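Local coordinates for protein putative fimbrium subunit Fim1C (Bacteroides uniformis, PDB 4K4K) that is a putative component of the tip of fimbriae, the cell-surface filaments through which the bacterium adheres and forms biofilm, at residues V104-Q109 with Q170-T175; T110-I115 with E204-P209; I115-A120 with T138-K143. All coordinates share one frame; numbering follows the deposited sequence. Where two conformers were deposited one is given.

Contact 1: residues V104-Q109 with Q170-T175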
ATOM      1  N   VAL A 104      -6.656  -3.222   8.595  1.00 19.33           N
ATOM      2  CA  VAL A 104      -6.614  -2.129   7.630  1.00 19.16           C
ATOM      3  C   VAL A 104      -7.779  -1.185   7.873  1.00 20.17           C
ATOM      4  O   VAL A 104      -8.914  -1.652   7.956  1.00 19.69           O
ATOM      5  CB  VAL A 104      -6.692  -2.676   6.152  1.00 22.54           C
ATOM      6  CG1 VAL A 104      -6.752  -1.551   5.128  1.00 23.22           C
ATOM      7  CG2 VAL A 104      -5.548  -3.641   5.818  1.00 22.68           C
ATOM      8  N   ASP A 105      -7.523   0.126   7.862  1.00 17.84           N
ATOM      9  CA  ASP A 105      -8.554   1.160   7.899  1.00 18.22           C
ATOM     10  C   ASP A 105      -8.116   2.246   6.904  1.00 21.88           C
ATOM     11  O   ASP A 105      -7.056   2.830   7.083  1.00 23.37           O
ATOM     12  CB  ASP A 105      -8.795   1.716   9.325  1.00 20.09           C
ATOM     13  CG  ASP A 105      -9.890   2.773   9.428  1.00 31.49           C
ATOM     14  OD1 ASP A 105     -10.490   3.134   8.376  1.00 28.12           O
ATOM     15  OD2 ASP A 105     -10.128   3.267  10.547  1.00 44.40           O
ATOM     16  N   VAL A 106      -8.841   2.393   5.786  1.00 16.86           N
ATOM     17  CA  VAL A 106      -8.464   3.367   4.749  1.00 16.10           C
ATOM     18  C   VAL A 106      -9.359   4.637   4.855  1.00 22.36           C
ATOM     19  O   VAL A 106      -9.344   5.439   3.917  1.00 24.12           O
ATOM     20  CB  VAL A 106      -8.444   2.774   3.302  1.00 18.81           C
ATOM     21  CG1 VAL A 106      -7.337   1.708   3.137  1.00 17.76           C
ATOM     22  CG2 VAL A 106      -9.815   2.224   2.895  1.00 18.85           C
ATOM     23  N   SER A 107     -10.109   4.828   5.993  1.00 20.48           N
ATOM     24  CA  SER A 107     -10.953   6.024   6.212  0.50 21.57           C
ATOM     25  C   SER A 107     -10.111   7.287   6.257  1.00 26.64           C
ATOM     26  O   SER A 107     -10.593   8.358   5.882  1.00 28.34           O
ATOM     27  CB  SER A 107     -11.744   5.911   7.513  0.50 24.71           C
ATOM     28  OG  SER A 107     -12.586   4.770   7.535  0.50 28.65           O
ATOM     29  N   VAL A 108      -8.861   7.173   6.763  1.00 25.13           N
ATOM     30  CA  VAL A 108      -7.933   8.311   6.880  1.00 26.70           C
ATOM     31  C   VAL A 108      -6.851   8.088   5.831  1.00 28.79           C
ATOM     32  O   VAL A 108      -6.051   7.150   5.942  1.00 27.44           O
ATOM     33  CB  VAL A 108      -7.365   8.519   8.316  1.00 32.34           C
ATOM     34  CG1 VAL A 108      -6.364   9.682   8.335  1.00 32.77           C
ATOM     35  CG2 VAL A 108      -8.492   8.772   9.322  1.00 33.25           C
ATOM     36  N   GLN A 109      -6.853   8.929   4.799  1.00 27.07           N
ATOM     37  CA  GLN A 109      -5.957   8.800   3.636  1.00 26.02           C
ATOM     38  C   GLN A 109      -4.567   9.406   3.796  1.00 33.52           C
ATOM     39  O   GLN A 109      -3.642   8.975   3.108  1.00 34.01           O
ATOM     40  CB  GLN A 109      -6.596   9.452   2.417  1.00 25.85           C
ATOM     41  CG  GLN A 109      -7.801   8.675   1.901  1.00 24.76           C
ATOM     42  CD  GLN A 109      -7.353   7.415   1.200  1.00 27.10           C
ATOM     43  OE1 GLN A 109      -6.559   7.467   0.267  1.00 23.08           O
ATOM     44  NE2 GLN A 109      -7.807   6.258   1.671  1.00 18.67           N
ATOM     45  N   GLN A 170     -17.417   3.176  -0.613  1.00 27.13           N
ATOM     46  CA  GLN A 170     -16.211   2.420  -0.316  1.00 24.52           C
ATOM     47  C   GLN A 170     -16.334   1.623   0.948  1.00 28.78           C
ATOM     48  O   GLN A 170     -16.807   2.147   1.961  1.00 30.32           O
ATOM     49  CB  GLN A 170     -15.003   3.364  -0.145  1.00 23.73           C
ATOM     50  CG  GLN A 170     -14.639   4.160  -1.387  1.00 27.59           C
ATOM     51  CD  GLN A 170     -14.238   3.278  -2.535  1.00 27.93           C
ATOM     52  OE1 GLN A 170     -14.947   3.174  -3.545  1.00 28.94           O
ATOM     53  NE2 GLN A 170     -13.125   2.575  -2.388  1.00 18.73           N
ATOM     54  N   GLN A 171     -15.814   0.397   0.918  1.00 23.23           N
ATOM     55  CA  GLN A 171     -15.593  -0.399   2.120  1.00 22.63           C
ATOM     56  C   GLN A 171     -14.294   0.167   2.686  1.00 26.62           C
ATOM     57  O   GLN A 171     -13.414   0.545   1.895  1.00 26.20           O
ATOM     58  CB  GLN A 171     -15.493  -1.905   1.806  1.00 23.62           C
ATOM     59  CG  GLN A 171     -16.836  -2.539   1.433  1.00 28.39           C
ATOM     60  CD  GLN A 171     -17.863  -2.522   2.549  1.00 34.51           C
ATOM     61  OE1 GLN A 171     -17.537  -2.513   3.744  1.00 30.46           O
ATOM     62  NE2 GLN A 171     -19.131  -2.501   2.183  1.00 31.32           N
ATOM     63  N   THR A 172     -14.164   0.295   4.011  1.00 22.10           N
ATOM     64  CA  THR A 172     -12.959   0.925   4.554  1.00 20.91           C
ATOM     65  C   THR A 172     -12.158   0.021   5.504  1.00 22.26           C
ATOM     66  O   THR A 172     -11.021   0.377   5.846  1.00 20.85           O
ATOM     67  CB  THR A 172     -13.325   2.229   5.285  1.00 27.53           C
ATOM     68  OG1 THR A 172     -14.234   1.924   6.353  1.00 29.15           O
ATOM     69  CG2 THR A 172     -13.901   3.306   4.342  1.00 26.75           C
ATOM     70  N   ALA A 173     -12.702  -1.151   5.881  1.00 18.90           N
ATOM     71  CA  ALA A 173     -12.012  -2.077   6.795  1.00 19.46           C
ATOM     72  C   ALA A 173     -11.624  -3.407   6.133  1.00 21.24           C
ATOM     73  O   ALA A 173     -12.422  -4.009   5.421  1.00 21.45           O
ATOM     74  CB  ALA A 173     -12.902  -2.361   8.003  1.00 21.95           C
ATOM     75  N   ALA A 174     -10.414  -3.871   6.407  1.00 18.51           N
ATOM     76  CA  ALA A 174      -9.942  -5.159   5.906  1.00 18.22           C
ATOM     77  C   ALA A 174      -8.949  -5.764   6.899  1.00 18.70           C
ATOM     78  O   ALA A 174      -8.512  -5.087   7.814  1.00 18.06           O
ATOM     79  CB  ALA A 174      -9.310  -5.009   4.511  1.00 18.74           C
ATOM     80  N   THR A 175      -8.618  -7.048   6.725  1.00 15.47           N
ATOM     81  CA  THR A 175      -7.641  -7.757   7.533  1.00 14.81           C
ATOM     82  C   THR A 175      -6.633  -8.430   6.638  1.00 17.90           C
ATOM     83  O   THR A 175      -6.908  -8.706   5.466  1.00 18.83           O
ATOM     84  CB  THR A 175      -8.296  -8.807   8.471  1.00 21.16           C
ATOM     85  OG1 THR A 175      -8.910  -9.840   7.679  1.00 22.12           O
ATOM     86  CG2 THR A 175      -9.335  -8.182   9.444  1.00 20.66           C
TER
HETATM   87  O   HOH W   1     -13.401   1.513   8.915  1.00 49.14           O

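Contact 2: residues T110-I115 with E204-P209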
ATOM      1  N   THR A 110      -4.433  10.459   4.616  1.00 30.67           N
ATOM      2  CA  THR A 110      -3.165  11.166   4.766  1.00 30.25           C
ATOM      3  C   THR A 110      -2.508  10.857   6.128  1.00 32.39           C
ATOM      4  O   THR A 110      -3.161  11.020   7.159  1.00 32.81           O
ATOM      5  CB  THR A 110      -3.417  12.681   4.564  1.00 34.58           C
ATOM      6  OG1 THR A 110      -4.027  12.874   3.276  1.00 33.71           O
ATOM      7  CG2 THR A 110      -2.141  13.502   4.626  1.00 37.72           C
ATOM      8  N   PRO A 111      -1.203  10.488   6.167  1.00 28.16           N
ATOM      9  CA  PRO A 111      -0.298  10.234   5.026  1.00 27.53           C
ATOM     10  C   PRO A 111      -0.563   8.872   4.377  1.00 28.42           C
ATOM     11  O   PRO A 111      -0.880   7.905   5.079  1.00 27.26           O
ATOM     12  CB  PRO A 111       1.093  10.278   5.667  1.00 29.94           C
ATOM     13  CG  PRO A 111       0.894   9.893   7.094  1.00 33.97           C
ATOM     14  CD  PRO A 111      -0.532  10.223   7.463  1.00 29.57           C
ATOM     15  N   GLN A 112      -0.453   8.806   3.050  1.00 25.11           N
ATOM     16  CA  GLN A 112      -0.663   7.582   2.276  1.00 23.88           C
ATOM     17  C   GLN A 112       0.230   6.430   2.743  1.00 27.26           C
ATOM     18  O   GLN A 112      -0.242   5.289   2.791  1.00 27.04           O
ATOM     19  CB  GLN A 112      -0.402   7.833   0.785  1.00 25.15           C
ATOM     20  CG  GLN A 112      -1.378   8.815   0.119  1.00 24.95           C
ATOM     21  CD  GLN A 112      -2.600   8.104  -0.417  1.00 31.54           C
ATOM     22  OE1 GLN A 112      -2.619   7.616  -1.549  1.00 26.16           O
ATOM     23  NE2 GLN A 112      -3.624   7.973   0.407  1.00 25.02           N
ATOM     24  N   LYS A 113       1.512   6.711   3.087  1.00 23.57           N
ATOM     25  CA  LYS A 113       2.465   5.659   3.499  1.00 23.64           C
ATOM     26  C   LYS A 113       2.006   4.895   4.757  1.00 26.87           C
ATOM     27  O   LYS A 113       2.375   3.737   4.909  1.00 26.41           O
ATOM     28  CB  LYS A 113       3.886   6.231   3.708  1.00 26.47           C
ATOM     29  CG  LYS A 113       4.076   7.121   4.939  1.00 40.10           C
ATOM     30  CD  LYS A 113       5.551   7.424   5.187  1.00 50.47           C
ATOM     31  CE  LYS A 113       5.794   8.141   6.492  1.00 60.57           C
ATOM     32  NZ  LYS A 113       5.722   7.221   7.660  1.00 72.15           N
ATOM     33  N   ASP A 114       1.186   5.520   5.636  1.00 22.69           N
ATOM     34  CA  ASP A 114       0.737   4.877   6.880  1.00 22.47           C
ATOM     35  C   ASP A 114      -0.378   3.861   6.650  1.00 24.64           C
ATOM     36  O   ASP A 114      -0.651   3.071   7.558  1.00 24.60           O
ATOM     37  CB  ASP A 114       0.287   5.938   7.899  1.00 25.13           C
ATOM     38  CG  ASP A 114       1.477   6.696   8.497  1.00 34.96           C
ATOM     39  OD1 ASP A 114       2.633   6.356   8.157  1.00 33.68           O
ATOM     40  OD2 ASP A 114       1.249   7.613   9.312  1.00 38.25           O
ATOM     41  N   ILE A 115      -1.028   3.877   5.460  1.00 19.39           N
ATOM     42  CA  ILE A 115      -2.076   2.890   5.160  1.00 18.17           C
ATOM     43  C   ILE A 115      -1.650   1.985   3.979  1.00 19.74           C
ATOM     44  O   ILE A 115      -2.422   1.134   3.562  1.00 18.10           O
ATOM     45  CB  ILE A 115      -3.466   3.549   4.918  1.00 20.56           C
ATOM     46  CG1 ILE A 115      -3.427   4.544   3.705  1.00 20.44           C
ATOM     47  CG2 ILE A 115      -3.983   4.201   6.205  1.00 23.36           C
ATOM     48  CD1 ILE A 115      -4.832   5.000   3.171  1.00 21.33           C
ATOM     49  N   GLU A 204      -4.765  11.605  -5.217  1.00 22.93           N
ATOM     50  CA  GLU A 204      -4.355  10.230  -5.011  1.00 22.91           C
ATOM     51  C   GLU A 204      -5.090   9.632  -3.841  1.00 22.91           C
ATOM     52  O   GLU A 204      -5.557  10.351  -2.947  1.00 23.00           O
ATOM     53  CB  GLU A 204      -2.829  10.110  -4.816  1.00 24.50           C
ATOM     54  CG  GLU A 204      -2.325  10.723  -3.515  1.00 32.15           C
ATOM     55  CD  GLU A 204      -0.820  10.750  -3.336  1.00 55.57           C
ATOM     56  OE1 GLU A 204      -0.114   9.970  -4.019  1.00 36.63           O
ATOM     57  OE2 GLU A 204      -0.348  11.529  -2.477  1.00 55.91           O
ATOM     58  N   GLY A 205      -5.199   8.320  -3.870  1.00 20.76           N
ATOM     59  CA  GLY A 205      -5.826   7.585  -2.786  1.00 20.51           C
ATOM     60  C   GLY A 205      -5.393   6.140  -2.750  1.00 21.58           C
ATOM     61  O   GLY A 205      -4.874   5.627  -3.732  1.00 20.27           O
ATOM     62  N   ILE A 206      -5.599   5.491  -1.610  1.00 18.26           N
ATOM     63  CA  ILE A 206      -5.369   4.067  -1.421  1.00 16.62           C
ATOM     64  C   ILE A 206      -6.704   3.501  -0.983  1.00 21.34           C
ATOM     65  O   ILE A 206      -7.290   3.973  -0.002  1.00 22.35           O
ATOM     66  CB  ILE A 206      -4.219   3.748  -0.432  1.00 19.49           C
ATOM     67  CG1 ILE A 206      -2.874   4.204  -1.041  1.00 21.18           C
ATOM     68  CG2 ILE A 206      -4.189   2.216  -0.095  1.00 18.96           C
ATOM     69  CD1 ILE A 206      -1.648   4.126  -0.108  1.00 21.38           C
ATOM     70  N   VAL A 207      -7.229   2.560  -1.756  1.00 17.31           N
ATOM     71  CA  VAL A 207      -8.554   2.002  -1.478  1.00 16.60           C
ATOM     72  C   VAL A 207      -8.463   0.480  -1.388  1.00 20.96           C
ATOM     73  O   VAL A 207      -7.451  -0.114  -1.774  1.00 18.74           O
ATOM     74  CB  VAL A 207      -9.601   2.454  -2.541  1.00 20.83           C
ATOM     75  CG1 VAL A 207      -9.763   3.987  -2.541  1.00 20.78           C
ATOM     76  CG2 VAL A 207      -9.253   1.912  -3.935  1.00 20.77           C
ATOM     77  N   LEU A 208      -9.550  -0.145  -0.938  1.00 18.45           N
ATOM     78  CA  LEU A 208      -9.568  -1.589  -0.825  1.00 20.01           C
ATOM     79  C   LEU A 208      -9.837  -2.255  -2.166  1.00 22.87           C
ATOM     80  O   LEU A 208     -10.623  -1.734  -2.973  1.00 22.69           O
ATOM     81  CB  LEU A 208     -10.664  -2.019   0.170  1.00 20.30           C
ATOM     82  CG  LEU A 208     -10.544  -1.527   1.609  1.00 21.88           C
ATOM     83  CD1 LEU A 208     -11.596  -2.197   2.473  1.00 22.98           C
ATOM     84  CD2 LEU A 208      -9.138  -1.802   2.187  1.00 21.06           C
ATOM     85  N   PRO A 209      -9.300  -3.479  -2.364  1.00 22.13           N
ATOM     86  CA  PRO A 209      -9.676  -4.243  -3.569  1.00 21.43           C
ATOM     87  C   PRO A 209     -11.184  -4.487  -3.587  1.00 26.40           C
ATOM     88  O   PRO A 209     -11.805  -4.576  -2.526  1.00 25.65           O
ATOM     89  CB  PRO A 209      -8.901  -5.567  -3.418  1.00 22.86           C
ATOM     90  CG  PRO A 209      -7.793  -5.262  -2.419  1.00 25.88           C
ATOM     91  CD  PRO A 209      -8.379  -4.249  -1.493  1.00 21.26           C
TER

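Contact 3: residues I115-A120 with T138-K143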
ATOM      1  N   ILE A 115      -1.028   3.877   5.460  1.00 19.39           N
ATOM      2  CA  ILE A 115      -2.076   2.890   5.160  1.00 18.17           C
ATOM      3  C   ILE A 115      -1.650   1.985   3.979  1.00 19.74           C
ATOM      4  O   ILE A 115      -2.422   1.134   3.562  1.00 18.10           O
ATOM      5  CB  ILE A 115      -3.466   3.549   4.918  1.00 20.56           C
ATOM      6  CG1 ILE A 115      -3.427   4.544   3.705  1.00 20.44           C
ATOM      7  CG2 ILE A 115      -3.983   4.201   6.205  1.00 23.36           C
ATOM      8  CD1 ILE A 115      -4.832   5.000   3.171  1.00 21.33           C
ATOM      9  N   ASP A 116      -0.444   2.180   3.439  1.00 16.32           N
ATOM     10  CA  ASP A 116       0.040   1.405   2.312  1.00 15.29           C
ATOM     11  C   ASP A 116       0.556   0.028   2.798  1.00 18.45           C
ATOM     12  O   ASP A 116       1.756  -0.201   2.889  1.00 16.59           O
ATOM     13  CB  ASP A 116       1.130   2.193   1.569  1.00 18.15           C
ATOM     14  CG  ASP A 116       1.553   1.561   0.270  1.00 22.41           C
ATOM     15  OD1 ASP A 116       0.950   0.513  -0.118  1.00 20.78           O
ATOM     16  OD2 ASP A 116       2.531   2.047  -0.325  1.00 26.01           O
ATOM     17  N   LEU A 117      -0.373  -0.893   3.063  1.00 14.13           N
ATOM     18  CA  LEU A 117      -0.024  -2.237   3.545  1.00 14.65           C
ATOM     19  C   LEU A 117       0.696  -3.015   2.440  1.00 16.35           C
ATOM     20  O   LEU A 117       0.206  -3.109   1.301  1.00 17.20           O
ATOM     21  CB  LEU A 117      -1.313  -2.968   3.968  1.00 14.84           C
ATOM     22  CG  LEU A 117      -1.156  -4.468   4.305  1.00 18.65           C
ATOM     23  CD1 LEU A 117      -0.281  -4.681   5.562  1.00 16.60           C
ATOM     24  CD2 LEU A 117      -2.540  -5.169   4.377  1.00 18.95           C
HETATM   25  N   MSE A 118       1.857  -3.563   2.771  1.00 14.38           N
HETATM   26  CA  MSE A 118       2.630  -4.388   1.844  1.00 12.64           C
HETATM   27  C   MSE A 118       3.057  -5.659   2.551  1.00 17.62           C
HETATM   28  O   MSE A 118       3.314  -5.635   3.763  1.00 15.85           O
HETATM   29  CB  MSE A 118       3.888  -3.651   1.309  1.00 13.26           C
HETATM   30  CG  MSE A 118       3.572  -2.292   0.654  1.00 16.42           C
HETATM   31 SE   MSE A 118       5.150  -1.612  -0.242  0.75 20.69          SE
HETATM   32  CE  MSE A 118       6.311  -1.332   1.179  1.00 21.51           C
ATOM     33  N   GLY A 119       3.158  -6.737   1.789  1.00 14.57           N
ATOM     34  CA  GLY A 119       3.640  -8.019   2.301  1.00 14.23           C
ATOM     35  C   GLY A 119       4.789  -8.517   1.442  1.00 18.86           C
ATOM     36  O   GLY A 119       4.774  -8.355   0.221  1.00 18.69           O
ATOM     37  N   ALA A 120       5.821  -9.092   2.088  1.00 16.50           N
ATOM     38  CA  ALA A 120       6.962  -9.666   1.358  1.00 17.63           C
ATOM     39  C   ALA A 120       6.661 -11.127   1.062  1.00 23.25           C
ATOM     40  O   ALA A 120       6.218 -11.828   1.961  1.00 23.60           O
ATOM     41  CB  ALA A 120       8.247  -9.560   2.190  1.00 18.56           C
ATOM     42  N   THR A 138       5.074  -6.496  -2.047  1.00 18.87           N
ATOM     43  CA  THR A 138       3.978  -6.163  -2.980  1.00 19.63           C
ATOM     44  C   THR A 138       2.887  -5.460  -2.198  1.00 21.43           C
ATOM     45  O   THR A 138       2.671  -5.760  -1.013  1.00 18.73           O
ATOM     46  CB  THR A 138       3.410  -7.399  -3.710  1.00 27.60           C
ATOM     47  OG1 THR A 138       2.942  -8.307  -2.730  1.00 30.29           O
ATOM     48  CG2 THR A 138       4.434  -8.104  -4.625  1.00 24.52           C
ATOM     49  N   HIS A 139       2.222  -4.491  -2.830  1.00 18.37           N
ATOM     50  CA  HIS A 139       1.133  -3.770  -2.170  1.00 16.47           C
ATOM     51  C   HIS A 139      -0.101  -4.665  -2.087  1.00 18.56           C
ATOM     52  O   HIS A 139      -0.459  -5.315  -3.080  1.00 19.25           O
ATOM     53  CB  HIS A 139       0.788  -2.512  -2.971  1.00 16.42           C
ATOM     54  CG  HIS A 139       1.924  -1.545  -3.138  1.00 19.59           C
ATOM     55  ND1 HIS A 139       2.145  -0.526  -2.228  1.00 21.11           N
ATOM     56  CD2 HIS A 139       2.825  -1.438  -4.144  1.00 21.96           C
ATOM     57  CE1 HIS A 139       3.179   0.163  -2.700  1.00 20.81           C
ATOM     58  NE2 HIS A 139       3.619  -0.350  -3.850  1.00 21.93           N
ATOM     59  N   LYS A 140      -0.756  -4.692  -0.922  1.00 14.98           N
ATOM     60  CA  LYS A 140      -1.958  -5.534  -0.720  1.00 15.02           C
ATOM     61  C   LYS A 140      -3.261  -4.777  -1.051  1.00 20.36           C
ATOM     62  O   LYS A 140      -4.322  -5.409  -1.194  1.00 20.50           O
ATOM     63  CB  LYS A 140      -2.013  -6.053   0.723  1.00 14.95           C
ATOM     64  CG  LYS A 140      -0.812  -6.955   1.069  1.00 18.10           C
ATOM     65  CD  LYS A 140      -0.838  -8.281   0.292  1.00 18.86           C
ATOM     66  CE  LYS A 140       0.487  -9.005   0.463  1.00 20.33           C
ATOM     67  NZ  LYS A 140       0.472 -10.318  -0.230  1.00 22.49           N
ATOM     68  N   LEU A 141      -3.169  -3.426  -1.213  1.00 16.13           N
ATOM     69  CA  LEU A 141      -4.331  -2.592  -1.494  1.00 15.78           C
ATOM     70  C   LEU A 141      -4.249  -2.028  -2.918  1.00 20.04           C
ATOM     71  O   LEU A 141      -3.559  -2.599  -3.759  1.00 18.87           O
ATOM     72  CB  LEU A 141      -4.528  -1.511  -0.421  1.00 15.23           C
ATOM     73  CG  LEU A 141      -4.464  -2.057   1.059  1.00 17.81           C
ATOM     74  CD1 LEU A 141      -4.600  -0.898   2.062  1.00 17.15           C
ATOM     75  CD2 LEU A 141      -5.509  -3.142   1.318  1.00 17.63           C
ATOM     76  N   VAL A 142      -5.011  -0.972  -3.204  1.00 16.65           N
ATOM     77  CA  VAL A 142      -5.138  -0.432  -4.565  1.00 17.73           C
ATOM     78  C   VAL A 142      -4.832   1.062  -4.558  1.00 21.68           C
ATOM     79  O   VAL A 142      -5.329   1.784  -3.701  1.00 20.14           O
ATOM     80  CB  VAL A 142      -6.576  -0.717  -5.073  1.00 21.51           C
ATOM     81  CG1 VAL A 142      -6.853  -0.029  -6.423  1.00 22.21           C
ATOM     82  CG2 VAL A 142      -6.857  -2.218  -5.147  1.00 22.43           C
ATOM     83  N   LYS A 143      -4.024   1.519  -5.524  1.00 19.87           N
ATOM     84  CA  LYS A 143      -3.670   2.922  -5.620  1.00 19.38           C
ATOM     85  C   LYS A 143      -4.492   3.602  -6.711  1.00 22.27           C
ATOM     86  O   LYS A 143      -4.616   3.073  -7.820  1.00 22.16           O
ATOM     87  CB  LYS A 143      -2.163   3.073  -5.917  1.00 21.36           C
ATOM     88  CG  LYS A 143      -1.647   4.524  -6.073  1.00 20.84           C
ATOM     89  CD  LYS A 143      -1.585   5.237  -4.753  1.00 25.90           C
ATOM     90  CE  LYS A 143      -1.046   6.647  -4.909  1.00 30.60           C
ATOM     91  NZ  LYS A 143      -0.761   7.262  -3.588  1.00 31.51           N
TER
HETATM   92  O   HOH W   2      -1.109  -1.412  -0.301  1.00 16.60           O

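Contact 1: residues V104-Q109 with Q170-T175
V104 overlaps A174 on the buried face of the strand pair, its CB 3.9 Å from A174 CB. With V104 CG2 anti to the carbonyl carbon, that methyl sits beside the backbone N and 3.9 Å from A174 O, the atom this nitrogen bonds. The two residues form a hydrogen-bonded antiparallel pair: V104 N donates to A174 O at 2.7 Å, and A174 N returns a bond to V104 O at 3.1 Å. D105 and A173 follow as a non-hydrogen-bonded pair, their side chains on the other face. The ladder then runs one bond past its last bridge, from V106 N to T172 O at 3.0 Å, with the donor in the carbonyl plane. V106 CG2 lies 3.8 Å from T172 CA, and the same side chain also touches I194. Beyond this point the chain turns: D105 OD1 takes the S107 N-H at 2.9 Å, 38° out of the carboxylate plane. A water held by T172 OG1 at 2.7 Å reaches D105 OD1 weakly. An antiparallel ladder whose strand 101-105 ends in an Asx turn, bound to the long strand 164-177, fits the beta-sandwich architecture of transthyretin-like fimbrillin domains.

Contact 2: residues T110-I115 with E204-P209
Q112 and I206 make the nearest backbone approach, CA to CA 6.9 Å, and no hydrogen bond joins the two segments, so a turn here packs on a strand without extending its sheet. Residues 204-207 are extended, whereas Q112, K113 and D114 have helical backbone angles. Two short-range bonds coil the loop: D114 N to P111 O at 3.2 Å and I115 N to Q112 O at 3.1 Å. A cis peptide precedes P111. In this fimbrillin-like beta fold the loop links strands 101-105 and 118-126 and lies against strand 202-207, whose other contacts include backbone bonds between G205 and L144 and between V207 and V142.

The Q112 side chain bends at its second torsion (chi2 -88°), which carries the amide over the strand backbone and brings OE1 within 3.4 Å of G205 C. E204 runs past it in the opposite direction, E204 CG 3.7 Å from Q112 OE1, with amide and carboxylate planes 35° apart. The polar ends are held from outside: K143 NZ bonds to Q112 OE1 and forms a salt bridge with E204 OE1, H197 ND1 meets E204 OE2, and Q112 NE2 reaches Q109 O. A leucine in place of Q112 would probably leave Q109 O without this donor and K143 NZ with E204 OE1 but not the amide oxygen to bond.

I206 fills the rest of the seam. I206 CG1 lies 3.5 Å from Q112 OE1. On another side of I206, the CD1 methyl of I115 rests 3.9 Å from I206 CB, an apolar pair. I206 CD1 points into the turn and comes 3.4 Å from Q112 O, the carbonyl that already accepts the I115 N-H.

Contact 3: residues I115-A120 with T138-K143
G119 and T138 exchange two backbone hydrogen bonds, G119 N to T138 O at 3.0 Å and T138 N to G119 O at 2.9 Å, which define an antiparallel hydrogen-bonded pair. M118 and H139 form the adjoining non-hydrogen-bonded pair, and K140 N donates almost straight to L117 O (178° at the hydrogen). Past this bond the segments part, and a water takes over, giving hydrogens to D116 OD1 and L117 O while accepting from L141 N.

Between side chains, H139 ND1 donates to D116 OD1 at 2.6 Å. The bond uses the syn lone pair of OD1, the plane of the carboxylate lying only 1° from that of the ring, and D116 CG is anti to its backbone nitrogen, which swings the carboxylate to the ring edge. D116 sits at the centre of an inverse gamma turn. All this belongs to the beta hairpin of strands 118-126 and 132-150, remote from its connecting loop, where the second strand is interrupted around K140 and L141.

Over one face of the H139 ring lies the selenium of M118, a selenomethionine, in a Met-aromatic contact: SE is 3.9 Å from the ring centroid and 26° off its normal. H139 also stacks with W269.

Aliphatic chains pack on the other side of the hairpin. K140 CB meets L117 CD2 at 3.8 Å, and the lysine chain continues alongside G119, K140 CE 3.8 Å from G119 CA, as the missing side chain of G119 permits. Its polar end, K140 NZ, bonds to G182 O. L141 CD1 approaches I115 O at 3.3 Å.

Contact 3 is the most central, its centre about 3 Å from that of the chain, against about 6 Å for contact 2 and about 12 Å for contact 1, yet each mixes buried and more open residues. Contacts 1 and 3 pair strands through backbone bonds, contact 3 adding a His-carboxylate bond and a Met-aromatic contact; contact 2 is a loop on a strand, without bonds between its segments. The chain leaves contact 1 through the Asx turn, forms the loop of contact 2 and enters contact 3, the latter two sharing I115. Q109 of contact 1 bonds to I206 of contact 2, and V104 packs on L117 of contact 3. Only contact 3 has an aromatic ring.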